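PDB 1XP4: D-alanyl-D-alanine carboxypeptidase from Streptococcus pneumoniae R6, which probably removes the terminal D-alanine from cell-wall peptide precursors as a serine-type D-Ala-D-Ala carboxypeptidase of the peptidase S11 family. Local coordinates for residues V173-R178 with G360-E365; T239-M244 with Y273-F278; E311-I316 with P367-V372; Q325-T330 with L349-K354. All coordinates share one frame; numbering follows the deposited sequence.

In the fold
Contact 1 joins the carboxypeptidase part to the C-terminal domain by setting loop 360-365 against helix 170-183. Contact 2 lies at the carboxypeptidase sheet and ties the hairpin after strand 234-241 to helix 262-277; its centre lies about 18 Å from that of contact 1. Contacts 3 and 4 lie in the C-terminal domain, about 10 Å between centres, and are linked because strand 368-373 of contact 3 pairs with strand 345-350 of contact 4. Tyr-361 OH of contact 1 probably bonds Asp-353 OD2 of contact 4, and Phe-278 of contact 2 packs on Ile-316 of contact 3. All four lie away from the predicted catalytic residues Ser-41, Lys-44 and Ser-104.

Contact 1 (V173-R178 with G360-E365); sequences VAIVAR and GYITTE
Ile-362 forms the centre of an interdomain contact, where a loop of the C-terminal domain rests on helix 170-183 of the carboxypeptidase domain. Its CD1 methyl reaches Arg-178 CD at 3.6 Å and also lies over Ala-174, with CD1 to Ala-174 CB at 4.2 Å. A chi1 of 58° tucks Ile-362 CG1 between the two backbone arms, and from there the chain leads CD1 onto the helix. Ile-175 runs alongside with its tip pointing the other way. Ile-175 CG1 lies 3.8 Å from Ile-362 CB.

Arg-178 runs out from the helix with its chain extended from CG to NE. Its NH1 comes obliquely to Thr-363, 3.7 Å from CB. The other guanidinium nitrogens are engaged by the backbone before strand 26-31: NE bonds Ala-22 O and NH2 bonds Asn-23 O. A water at the guanidinium edge, in its plane, accepts a weak bond from NH1. The same water donates to Glu-365 OE2 at 3.1 Å and has a weak bond with Thr-363 OG1.

No direct hydrogen bond crosses between the segments. The buried part is held by aliphatic packing. Arg-178 NH1 and Glu-365 OE2 stay 6.4 Å apart, so any attraction between these opposite charges is probably modest and mediated by the water.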
loop_
_atom_site.group_PDB
_atom_site.type_symbol
_atom_site.label_atom_id
_atom_site.label_comp_id
_atom_site.label_asym_id
_atom_site.label_seq_id
_atom_site.Cartn_x
_atom_site.Cartn_y
_atom_site.Cartn_z
ATOM N N VAL A 173 -7.110 2.873 -4.287
ATOM C CA VAL A 173 -6.024 1.899 -4.325
ATOM C C VAL A 173 -4.835 2.375 -3.501
ATOM O O VAL A 173 -4.247 1.597 -2.748
ATOM C CB VAL A 173 -5.567 1.627 -5.762
ATOM C CG1 VAL A 173 -4.457 0.611 -5.767
ATOM C CG2 VAL A 173 -6.733 1.104 -6.581
ATOM N N ALA A 174 -4.486 3.652 -3.644
ATOM C CA ALA A 174 -3.377 4.232 -2.900
ATOM C C ALA A 174 -3.593 3.976 -1.412
ATOM O O ALA A 174 -2.690 3.525 -0.706
ATOM C CB ALA A 174 -3.299 5.726 -3.162
ATOM N N ILE A 175 -4.796 4.273 -0.937
ATOM C CA ILE A 175 -5.126 4.066 0.464
ATOM C C ILE A 175 -4.862 2.599 0.833
ATOM O O ILE A 175 -4.140 2.309 1.785
ATOM C CB ILE A 175 -6.605 4.466 0.729
ATOM C CG1 ILE A 175 -6.733 5.999 0.635
ATOM C CG2 ILE A 175 -7.069 3.934 2.084
ATOM C CD1 ILE A 175 -8.166 6.567 0.763
ATOM N N VAL A 176 -5.425 1.679 0.059
ATOM C CA VAL A 176 -5.229 0.253 0.292
ATOM C C VAL A 176 -3.741 -0.102 0.368
ATOM O O VAL A 176 -3.268 -0.692 1.343
ATOM C CB VAL A 176 -5.879 -0.575 -0.839
ATOM C CG1 VAL A 176 -5.487 -2.051 -0.707
ATOM C CG2 VAL A 176 -7.400 -0.401 -0.790
ATOM N N ALA A 177 -3.002 0.251 -0.671
ATOM C CA ALA A 177 -1.576 -0.033 -0.692
ATOM C C ALA A 177 -0.905 0.561 0.549
ATOM O O ALA A 177 -0.115 -0.107 1.219
ATOM C CB ALA A 177 -0.951 0.537 -1.961
ATOM N N ARG A 178 -1.228 1.810 0.870
ATOM C CA ARG A 178 -0.611 2.433 2.031
ATOM C C ARG A 178 -0.917 1.692 3.328
ATOM O O ARG A 178 -0.004 1.376 4.095
ATOM C CB ARG A 178 -1.047 3.887 2.164
ATOM C CG ARG A 178 -0.293 4.623 3.250
ATOM C CD ARG A 178 -0.869 6.012 3.511
ATOM N NE ARG A 178 -0.161 6.674 4.606
ATOM C CZ ARG A 178 -0.762 7.228 5.654
ATOM N NH1 ARG A 178 -2.083 7.214 5.753
ATOM N NH2 ARG A 178 -0.038 7.765 6.621
ATOM N N GLY A 360 -4.682 16.779 -1.823
ATOM C CA GLY A 360 -3.585 16.967 -0.889
ATOM C C GLY A 360 -3.046 15.682 -0.292
ATOM O O GLY A 360 -1.917 15.272 -0.577
ATOM N N TYR A 361 -3.864 15.049 0.545
ATOM C CA TYR A 361 -3.492 13.813 1.216
ATOM C C TYR A 361 -4.580 12.749 1.086
ATOM O O TYR A 361 -5.763 13.074 0.971
ATOM C CB TYR A 361 -3.237 14.093 2.699
ATOM C CG TYR A 361 -1.988 14.893 2.981
ATOM C CD1 TYR A 361 -1.900 16.239 2.636
ATOM C CD2 TYR A 361 -0.876 14.286 3.559
ATOM C CE1 TYR A 361 -0.727 16.960 2.856
ATOM C CE2 TYR A 361 0.294 14.989 3.785
ATOM C CZ TYR A 361 0.369 16.323 3.430
ATOM O OH TYR A 361 1.548 17.003 3.630
ATOM N N ILE A 362 -4.178 11.477 1.100
ATOM C CA ILE A 362 -5.140 10.379 1.016
ATOM C C ILE A 362 -5.589 9.992 2.425
ATOM O O ILE A 362 -6.189 8.941 2.638
ATOM C CB ILE A 362 -4.538 9.121 0.336
ATOM C CG1 ILE A 362 -3.301 8.646 1.102
ATOM C CG2 ILE A 362 -4.215 9.421 -1.116
ATOM C CD1 ILE A 362 -2.868 7.233 0.741
ATOM N N THR A 363 -5.282 10.853 3.385
ATOM C CA THR A 363 -5.644 10.642 4.780
ATOM C C THR A 363 -6.085 11.991 5.344
ATOM O O THR A 363 -5.581 13.029 4.926
ATOM C CB THR A 363 -4.435 10.087 5.582
ATOM O OG1 THR A 363 -4.792 9.938 6.958
ATOM C CG2 THR A 363 -3.245 11.012 5.476
ATOM N N THR A 364 -7.029 11.992 6.277
ATOM C CA THR A 364 -7.502 13.250 6.842
ATOM C C THR A 364 -6.464 13.840 7.776
ATOM O O THR A 364 -6.629 14.954 8.270
ATOM C CB THR A 364 -8.779 13.068 7.656
ATOM O OG1 THR A 364 -8.442 12.596 8.964
ATOM C CG2 THR A 364 -9.690 12.060 6.990
ATOM N N GLU A 365 -5.399 13.085 8.025
ATOM C CA GLU A 365 -4.348 13.542 8.914
ATOM C C GLU A 365 -3.189 14.140 8.167
ATOM O O GLU A 365 -2.742 13.610 7.152
ATOM C CB GLU A 365 -3.813 12.399 9.758
ATOM C CG GLU A 365 -4.863 11.637 10.523
ATOM C CD GLU A 365 -4.245 10.725 11.555
ATOM O OE1 GLU A 365 -3.773 11.253 12.589
ATOM O OE2 GLU A 365 -4.223 9.491 11.324
HETATM O O HOH W 1 -2.622 8.188 8.965
#

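Contact 2 (T239-M244 with Y273-F278); sequences TVEKGM and YISSTF
Ser-275 OG donates a 2.6 Å hydrogen bond to Glu-241 OE1, joining helix 262-277 to the end of strand 234-241. The same OG has a weak hydrogen bond with Met-271 O, one helical turn earlier. Glu-241 OE1 accepts the serine on its anti lone pair, away from OE2. That second oxygen is in turn paired with Arg-217 in a salt bridge, so both ends of the carboxylate are held. A chi1 of -66° puts Ser-275 OG beside its own backbone N, on the side that meets the glutamate.

Glu-241 to Met-244 form a type I' turn that closes a beta hairpin. Met-244 N bonds Glu-241 O, and Glu-241 N bonds Met-244 O. Lys-242, in the turn, sends an extended chain along Ser-275. Its CE passes 3.5 Å from Ser-275 CB, and NZ then makes a weak 2.9 Å bond to Ser-275 O. On the other arm of the hairpin, Met-244, a selenomethionine, bends at chi3 (88°). This carries CE across Ile-274 at about a right angle, 3.6 Å from its CG2. Leu-28 of strand 26-31 touches both side chains.

Within the helix end, Thr-277 OG1 donates to Tyr-273 O at 2.6 Å, from above the carbonyl plane.

The contact thus has a polar rim and an apolar base. Lys-242 brings its positive charge to a carbonyl of the last helical turn, where the helix dipole would probably favour it. Arg-217 would likewise be expected to offset the charge of Glu-241.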
loop_
_atom_site.group_PDB
_atom_site.type_symbol
_atom_site.label_atom_id
_atom_site.label_comp_id
_atom_site.label_asym_id
_atom_site.label_seq_id
_atom_site.Cartn_x
_atom_site.Cartn_y
_atom_site.Cartn_z
ATOM N N THR A 239 8.349 2.046 -4.067
ATOM C CA THR A 239 9.790 2.123 -4.218
ATOM C C THR A 239 10.393 3.135 -3.266
ATOM O O THR A 239 9.698 4.008 -2.747
ATOM C CB THR A 239 10.160 2.551 -5.646
ATOM O OG1 THR A 239 11.570 2.414 -5.841
ATOM C CG2 THR A 239 9.786 4.007 -5.870
ATOM N N VAL A 240 11.693 3.006 -3.034
ATOM C CA VAL A 240 12.399 3.945 -2.182
ATOM C C VAL A 240 13.410 4.620 -3.082
ATOM O O VAL A 240 14.444 4.036 -3.404
ATOM C CB VAL A 240 13.159 3.260 -1.028
ATOM C CG1 VAL A 240 13.895 4.312 -0.210
ATOM C CG2 VAL A 240 12.195 2.491 -0.142
ATOM N N GLU A 241 13.098 5.842 -3.499
ATOM C CA GLU A 241 13.984 6.592 -4.372
ATOM C C GLU A 241 14.409 7.870 -3.669
ATOM O O GLU A 241 13.570 8.625 -3.184
ATOM C CB GLU A 241 13.273 6.917 -5.684
ATOM C CG GLU A 241 14.129 6.711 -6.909
ATOM C CD GLU A 241 13.324 6.787 -8.190
ATOM O OE1 GLU A 241 12.833 7.884 -8.515
ATOM O OE2 GLU A 241 13.171 5.750 -8.870
ATOM N N LYS A 242 15.718 8.094 -3.619
ATOM C CA LYS A 242 16.301 9.263 -2.972
ATOM C C LYS A 242 15.849 9.389 -1.530
ATOM O O LYS A 242 15.512 10.477 -1.064
ATOM C CB LYS A 242 15.954 10.522 -3.748
ATOM C CG LYS A 242 16.535 10.518 -5.138
ATOM C CD LYS A 242 16.106 11.735 -5.920
ATOM C CE LYS A 242 16.516 11.606 -7.377
ATOM N NZ LYS A 242 16.118 12.811 -8.170
ATOM N N GLY A 243 15.846 8.255 -0.834
ATOM C CA GLY A 243 15.459 8.216 0.565
ATOM C C GLY A 243 13.975 8.306 0.871
ATOM O O GLY A 243 13.587 8.256 2.044
HETATM N N MSE A 244 13.145 8.415 -0.166
HETATM C CA MSE A 244 11.700 8.545 0.017
HETATM C C MSE A 244 10.889 7.388 -0.571
HETATM O O MSE A 244 11.124 6.958 -1.706
HETATM C CB MSE A 244 11.244 9.872 -0.597
HETATM C CG MSE A 244 9.743 10.125 -0.609
HETATM SE SE MSE A 244 9.329 11.890 -1.343
HETATM C CE MSE A 244 9.205 11.463 -3.217
ATOM N N TYR A 273 9.581 12.086 -12.758
ATOM C CA TYR A 273 8.922 13.351 -12.468
ATOM C C TYR A 273 9.004 13.654 -10.985
ATOM O O TYR A 273 9.486 14.715 -10.574
ATOM C CB TYR A 273 7.451 13.286 -12.878
ATOM C CG TYR A 273 6.610 14.434 -12.354
ATOM C CD1 TYR A 273 6.806 15.734 -12.811
ATOM C CD2 TYR A 273 5.614 14.214 -11.398
ATOM C CE1 TYR A 273 6.034 16.783 -12.333
ATOM C CE2 TYR A 273 4.836 15.260 -10.915
ATOM C CZ TYR A 273 5.052 16.541 -11.385
ATOM O OH TYR A 273 4.301 17.587 -10.896
ATOM N N ILE A 274 8.531 12.706 -10.186
ATOM C CA ILE A 274 8.506 12.855 -8.736
ATOM C C ILE A 274 9.850 13.159 -8.090
ATOM O O ILE A 274 9.933 13.990 -7.183
ATOM C CB ILE A 274 7.914 11.603 -8.090
ATOM C CG1 ILE A 274 6.455 11.468 -8.520
ATOM C CG2 ILE A 274 8.043 11.680 -6.580
ATOM C CD1 ILE A 274 5.843 10.141 -8.190
ATOM N N SER A 275 10.898 12.488 -8.557
ATOM C CA SER A 275 12.229 12.684 -8.002
ATOM C C SER A 275 12.892 13.987 -8.421
ATOM O O SER A 275 13.758 14.506 -7.715
ATOM C CB SER A 275 13.118 11.503 -8.367
ATOM O OG SER A 275 12.647 10.339 -7.718
ATOM N N SER A 276 12.501 14.523 -9.566
ATOM C CA SER A 276 13.091 15.771 -10.001
ATOM C C SER A 276 12.244 16.941 -9.494
ATOM O O SER A 276 12.704 18.079 -9.484
ATOM C CB SER A 276 13.181 15.812 -11.527
ATOM O OG SER A 276 11.897 15.940 -12.112
ATOM N N THR A 277 11.016 16.651 -9.059
ATOM C CA THR A 277 10.086 17.677 -8.574
ATOM C C THR A 277 9.995 17.849 -7.055
ATOM O O THR A 277 9.713 18.940 -6.565
ATOM C CB THR A 277 8.658 17.388 -9.053
ATOM O OG1 THR A 277 8.654 17.201 -10.472
ATOM C CG2 THR A 277 7.724 18.534 -8.662
ATOM N N PHE A 278 10.197 16.760 -6.319
ATOM C CA PHE A 278 10.112 16.781 -4.863
ATOM C C PHE A 278 11.347 16.179 -4.236
ATOM O O PHE A 278 12.010 15.332 -4.828
ATOM C CB PHE A 278 8.911 15.980 -4.394
ATOM C CG PHE A 278 7.609 16.493 -4.896
ATOM C CD1 PHE A 278 7.032 17.623 -4.336
ATOM C CD2 PHE A 278 6.940 15.831 -5.918
ATOM C CE1 PHE A 278 5.804 18.085 -4.783
ATOM C CE2 PHE A 278 5.710 16.286 -6.376
ATOM C CZ PHE A 278 5.141 17.411 -5.809
#

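Contact 3 (E311-I316 with P367-V372); sequences EDIYLI and PSFEMV
Phe-369 meets the opposite strand along its whole length. Its CB lies 3.8 Å from Ile-313 CD1. Beyond it, Ile-313 CG2 sits over one face of the ring, 3.9 Å from the centroid and 14° off the normal, as a CH-pi contact. Further out, Phe-369 CE1 meets Leu-315 CD2 at 3.4 Å; the methyl comes in obliquely. At the tip, CZ is 3.8 Å from Tyr-314 O.

Ile-313 uses both of its branches. With CG2 anti to the backbone N (chi1 -60° for CG1), that methyl is turned to the ring. The other branch ends in CD1, which also reaches Met-371 SE at 4.2 Å. Met-371 is a selenomethionine bent at chi2 and chi3, and it packs on Leu-349 as well.

No hydrogen bond joins the two strands. Their axes approach to 9.3 Å and run 167° apart. Strand 313-318 is paired with strand 278-284, and strand 368-373 with strands 307-308 and 345-350. Two antiparallel sheets facing each other through interleaved aliphatic and aromatic side chains are characteristic of a beta sandwich, here in the C-terminal domain of a PBP5-type carboxypeptidase.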
loop_
_atom_site.group_PDB
_atom_site.type_symbol
_atom_site.label_atom_id
_atom_site.label_comp_id
_atom_site.label_asym_id
_atom_site.label_seq_id
_atom_site.Cartn_x
_atom_site.Cartn_y
_atom_site.Cartn_z
ATOM N N GLU A 311 14.690 11.003 16.390
ATOM C CA GLU A 311 15.062 10.406 15.113
ATOM C C GLU A 311 15.137 11.585 14.163
ATOM O O GLU A 311 14.720 12.671 14.491
ATOM C CB GLU A 311 14.010 9.428 14.628
ATOM C CG GLU A 311 13.964 8.164 15.493
ATOM C CD GLU A 311 12.953 7.160 14.959
ATOM O OE1 GLU A 311 12.166 7.507 14.089
ATOM O OE2 GLU A 311 13.008 6.001 15.376
ATOM N N ASP A 312 15.694 11.383 12.963
ATOM C CA ASP A 312 15.816 12.575 12.115
ATOM C C ASP A 312 14.449 12.889 11.415
ATOM O O ASP A 312 13.804 12.013 10.866
ATOM C CB ASP A 312 16.913 12.282 11.047
ATOM C CG ASP A 312 18.338 12.703 11.495
ATOM O OD1 ASP A 312 18.450 13.364 12.503
ATOM O OD2 ASP A 312 19.311 12.389 10.815
ATOM N N ILE A 313 14.042 14.152 11.384
ATOM C CA ILE A 313 12.784 14.529 10.765
ATOM C C ILE A 313 12.976 15.193 9.411
ATOM O O ILE A 313 13.736 16.153 9.277
ATOM C CB ILE A 313 11.986 15.466 11.693
ATOM C CG1 ILE A 313 11.698 14.742 13.013
ATOM C CG2 ILE A 313 10.679 15.889 11.026
ATOM C CD1 ILE A 313 10.898 15.557 14.012
ATOM N N TYR A 314 12.283 14.654 8.409
ATOM C CA TYR A 314 12.323 15.174 7.046
ATOM C C TYR A 314 10.906 15.525 6.595
ATOM O O TYR A 314 9.922 15.018 7.144
ATOM C CB TYR A 314 12.905 14.139 6.071
ATOM C CG TYR A 314 14.365 13.809 6.273
ATOM C CD1 TYR A 314 14.777 12.973 7.307
ATOM C CD2 TYR A 314 15.336 14.323 5.415
ATOM C CE1 TYR A 314 16.125 12.650 7.482
ATOM C CE2 TYR A 314 16.686 14.010 5.578
ATOM C CZ TYR A 314 17.073 13.172 6.613
ATOM O OH TYR A 314 18.404 12.854 6.772
ATOM N N LEU A 315 10.817 16.394 5.592
ATOM C CA LEU A 315 9.539 16.819 5.029
ATOM C C LEU A 315 9.658 16.822 3.516
ATOM O O LEU A 315 10.747 17.019 2.976
ATOM C CB LEU A 315 9.188 18.235 5.475
ATOM C CG LEU A 315 9.064 18.562 6.958
ATOM C CD1 LEU A 315 8.707 20.006 7.063
ATOM C CD2 LEU A 315 8.008 17.711 7.627
ATOM N N ILE A 316 8.539 16.601 2.836
ATOM C CA ILE A 316 8.542 16.625 1.384
ATOM C C ILE A 316 8.534 18.099 0.995
ATOM O O ILE A 316 7.785 18.882 1.569
ATOM C CB ILE A 316 7.289 15.962 0.796
ATOM C CG1 ILE A 316 7.097 14.579 1.395
ATOM C CG2 ILE A 316 7.436 15.831 -0.714
ATOM C CD1 ILE A 316 5.957 13.833 0.765
ATOM N N PRO A 367 0.794 15.337 8.416
ATOM C CA PRO A 367 1.996 14.922 9.150
ATOM C C PRO A 367 2.366 15.651 10.435
ATOM O O PRO A 367 2.518 16.876 10.469
ATOM C CB PRO A 367 3.097 15.012 8.097
ATOM C CG PRO A 367 2.609 16.089 7.186
ATOM C CD PRO A 367 1.146 15.744 7.044
ATOM N N SER A 368 2.510 14.865 11.494
ATOM C CA SER A 368 2.897 15.363 12.800
ATOM C C SER A 368 3.914 14.350 13.308
ATOM O O SER A 368 3.680 13.142 13.265
ATOM C CB SER A 368 1.692 15.429 13.747
ATOM O OG SER A 368 1.364 14.155 14.273
ATOM N N PHE A 369 5.052 14.847 13.772
ATOM C CA PHE A 369 6.107 13.984 14.270
ATOM C C PHE A 369 6.273 14.181 15.773
ATOM O O PHE A 369 6.295 15.312 16.262
ATOM C CB PHE A 369 7.396 14.304 13.521
ATOM C CG PHE A 369 7.195 14.495 12.043
ATOM C CD1 PHE A 369 6.825 15.733 11.533
ATOM C CD2 PHE A 369 7.337 13.425 11.161
ATOM C CE1 PHE A 369 6.597 15.904 10.161
ATOM C CE2 PHE A 369 7.113 13.584 9.792
ATOM C CZ PHE A 369 6.742 14.825 9.291
ATOM N N GLU A 370 6.379 13.078 16.506
ATOM C CA GLU A 370 6.516 13.144 17.954
ATOM C C GLU A 370 7.827 13.746 18.438
ATOM O O GLU A 370 8.900 13.470 17.903
ATOM C CB GLU A 370 6.324 11.756 18.565
ATOM C CG GLU A 370 4.954 11.168 18.276
ATOM C CD GLU A 370 4.697 9.861 19.002
ATOM O OE1 GLU A 370 5.517 8.922 18.858
ATOM O OE2 GLU A 370 3.666 9.775 19.711
HETATM N N MSE A 371 7.709 14.594 19.452
HETATM C CA MSE A 371 8.849 15.254 20.057
HETATM C C MSE A 371 8.945 14.753 21.485
HETATM O O MSE A 371 8.023 14.896 22.289
HETATM C CB MSE A 371 8.673 16.767 20.011
HETATM C CG MSE A 371 8.725 17.323 18.596
HETATM SE SE MSE A 371 10.482 17.242 17.798
HETATM C CE MSE A 371 11.228 18.819 18.604
ATOM N N VAL A 372 10.091 14.165 21.776
ATOM C CA VAL A 372 10.375 13.549 23.054
ATOM C C VAL A 372 11.036 14.434 24.107
ATOM O O VAL A 372 11.694 15.423 23.787
ATOM C CB VAL A 372 11.245 12.303 22.786
ATOM C CG1 VAL A 372 11.963 11.874 24.024
ATOM C CG2 VAL A 372 10.373 11.190 22.248
#

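Contact 4 (Q325-T330 with L349-K354); sequences QSVQFT and LTYEDK
The Tyr-351 ring meets Val-327 and Gln-325 obliquely, with Asp-353 CA over one face, 3.7 Å above the plane. It follows strand 345-350, an edge strand of the three-stranded sheet in the C-terminal domain, and the irregular loop 325-330 runs beside that edge, roughly antiparallel. Val-327 CB approaches Tyr-351 CD1 at 3.6 Å, and Gln-325 CB lies near CE1. A chi1 of 169° places CG opposite the backbone N, and the ring swings across to Gln-325. Gln-325 NE2 gives a weak bond to Tyr-351 OH, the amide turned 78° from the ring plane. The second ring, Phe-329, takes Glu-352 OE2 at its edge, in plane, 3.5 Å from CD2. Carboxylate and ring stand nearly perpendicular.

Val-327 also packs on Leu-315 and Ile-283 of the neighbouring two-stranded sheet. Glu-352 N makes only a weak bond to Ser-326 O. Past the strand, Glu-352 is the centre of an inverse gamma turn, and Asp-353 OD2 turns to Lys-26 and Tyr-361.

Residues 327-330 need caution as a whole, and so does the placing of Glu-352 OE2 beside them. A water tentatively links Glu-352 OE2 to Gln-328 NE2. Leu-349 CA adds a CA-H...O contact to Phe-329 O. The same oxygen accepts Thr-350 N at 3.0 Å, with an N-H...O angle of 160°.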
loop_
_atom_site.group_PDB
_atom_site.type_symbol
_atom_site.label_atom_id
_atom_site.label_comp_id
_atom_site.label_asym_id
_atom_site.label_seq_id
_atom_site.Cartn_x
_atom_site.Cartn_y
_atom_site.Cartn_z
ATOM N N GLN A 325 8.884 26.223 3.961
ATOM C CA GLN A 325 7.645 25.707 4.565
ATOM C C GLN A 325 7.473 26.049 6.047
ATOM O O GLN A 325 8.431 26.077 6.804
ATOM C CB GLN A 325 7.660 24.167 4.428
ATOM C CG GLN A 325 8.309 23.663 3.140
ATOM C CD GLN A 325 9.191 22.467 3.434
ATOM O OE1 GLN A 325 10.343 22.564 3.807
ATOM N NE2 GLN A 325 8.611 21.278 3.208
ATOM N N SER A 326 6.180 26.092 6.448
ATOM C CA SER A 326 5.860 26.413 7.838
ATOM C C SER A 326 5.396 25.206 8.680
ATOM O O SER A 326 4.254 24.918 8.802
ATOM C CB SER A 326 4.756 27.467 7.807
ATOM O OG SER A 326 3.485 26.893 7.443
ATOM N N VAL A 327 6.360 24.448 9.108
ATOM C CA VAL A 327 6.205 23.205 9.862
ATOM C C VAL A 327 6.762 23.533 11.179
ATOM O O VAL A 327 7.093 22.714 12.049
ATOM C CB VAL A 327 6.908 22.055 9.171
ATOM C CG1 VAL A 327 8.033 22.576 8.300
ATOM C CG2 VAL A 327 7.440 21.062 10.196
ATOM N N GLN A 328 6.901 24.808 11.262
ATOM C CA GLN A 328 6.794 25.275 12.573
ATOM C C GLN A 328 5.471 24.838 13.093
ATOM O O GLN A 328 4.430 25.356 12.758
ATOM C CB GLN A 328 6.923 26.801 12.474
ATOM C CG GLN A 328 8.265 27.223 11.833
ATOM C CD GLN A 328 8.056 28.274 10.748
ATOM O OE1 GLN A 328 8.958 28.888 10.202
ATOM N NE2 GLN A 328 6.769 28.481 10.436
ATOM N N PHE A 329 5.474 23.698 13.804
ATOM C CA PHE A 329 4.623 23.950 14.940
ATOM C C PHE A 329 4.671 22.819 15.916
ATOM O O PHE A 329 4.231 21.695 15.687
ATOM C CB PHE A 329 3.189 24.328 14.531
ATOM C CG PHE A 329 2.819 25.606 15.232
ATOM C CD1 PHE A 329 2.958 25.643 16.621
ATOM C CD2 PHE A 329 2.963 26.785 14.519
ATOM C CE1 PHE A 329 3.415 26.797 17.241
ATOM C CE2 PHE A 329 3.414 27.937 15.141
ATOM C CZ PHE A 329 3.661 27.943 16.500
ATOM N N THR A 330 5.519 23.503 17.306
ATOM C CA THR A 330 5.249 22.502 18.267
ATOM C C THR A 330 4.124 22.999 19.133
ATOM O O THR A 330 4.145 24.118 19.653
ATOM C CB THR A 330 6.575 22.304 19.040
ATOM O OG1 THR A 330 6.795 20.904 19.250
ATOM C CG2 THR A 330 6.575 23.024 20.391
ATOM N N LEU A 349 5.363 17.881 16.248
ATOM C CA LEU A 349 5.769 18.862 15.244
ATOM C C LEU A 349 4.882 18.568 14.043
ATOM O O LEU A 349 5.010 17.512 13.430
ATOM C CB LEU A 349 7.229 18.651 14.840
ATOM C CG LEU A 349 8.316 19.640 15.261
ATOM C CD1 LEU A 349 9.646 19.203 14.661
ATOM C CD2 LEU A 349 7.964 21.031 14.776
ATOM N N THR A 350 3.976 19.479 13.706
ATOM C CA THR A 350 3.088 19.244 12.573
ATOM C C THR A 350 3.452 20.126 11.397
ATOM O O THR A 350 3.744 21.312 11.567
ATOM C CB THR A 350 1.626 19.518 12.937
ATOM O OG1 THR A 350 1.461 20.914 13.219
ATOM C CG2 THR A 350 1.221 18.709 14.162
ATOM N N TYR A 351 3.435 19.539 10.203
ATOM C CA TYR A 351 3.764 20.260 8.980
ATOM C C TYR A 351 2.500 20.866 8.390
ATOM O O TYR A 351 1.607 20.147 7.933
ATOM C CB TYR A 351 4.427 19.300 7.979
ATOM C CG TYR A 351 4.608 19.825 6.564
ATOM C CD1 TYR A 351 4.845 21.177 6.316
ATOM C CD2 TYR A 351 4.588 18.953 5.475
ATOM C CE1 TYR A 351 5.058 21.643 5.023
ATOM C CE2 TYR A 351 4.804 19.408 4.180
ATOM C CZ TYR A 351 5.038 20.756 3.958
ATOM O OH TYR A 351 5.263 21.218 2.671
ATOM N N GLU A 352 2.425 22.192 8.411
ATOM C CA GLU A 352 1.266 22.896 7.872
ATOM C C GLU A 352 1.474 23.060 6.366
ATOM O O GLU A 352 1.818 24.126 5.860
ATOM C CB GLU A 352 1.111 24.244 8.590
ATOM C CG GLU A 352 1.222 24.090 10.115
ATOM C CD GLU A 352 1.178 25.404 10.876
ATOM O OE1 GLU A 352 0.065 25.919 11.122
ATOM O OE2 GLU A 352 2.259 25.922 11.227
ATOM N N ASP A 353 1.269 21.956 5.666
ATOM C CA ASP A 353 1.433 21.883 4.227
ATOM C C ASP A 353 0.473 22.834 3.504
ATOM O O ASP A 353 -0.738 22.791 3.717
ATOM C CB ASP A 353 1.182 20.438 3.791
ATOM C CG ASP A 353 1.623 20.160 2.375
ATOM O OD1 ASP A 353 1.740 21.115 1.580
ATOM O OD2 ASP A 353 1.836 18.972 2.053
ATOM N N LYS A 354 1.027 23.690 2.648
ATOM C CA LYS A 354 0.244 24.649 1.868
ATOM C C LYS A 354 0.457 24.392 0.371
ATOM O O LYS A 354 0.092 25.208 -0.475
ATOM C CB LYS A 354 0.681 26.077 2.204
ATOM C CG LYS A 354 0.588 26.417 3.678
ATOM C CD LYS A 354 1.065 27.838 3.959
ATOM C CE LYS A 354 1.075 28.129 5.460
ATOM N NZ LYS A 354 1.566 29.498 5.798
HETATM O O HOH W 2 3.771 28.146 11.093
#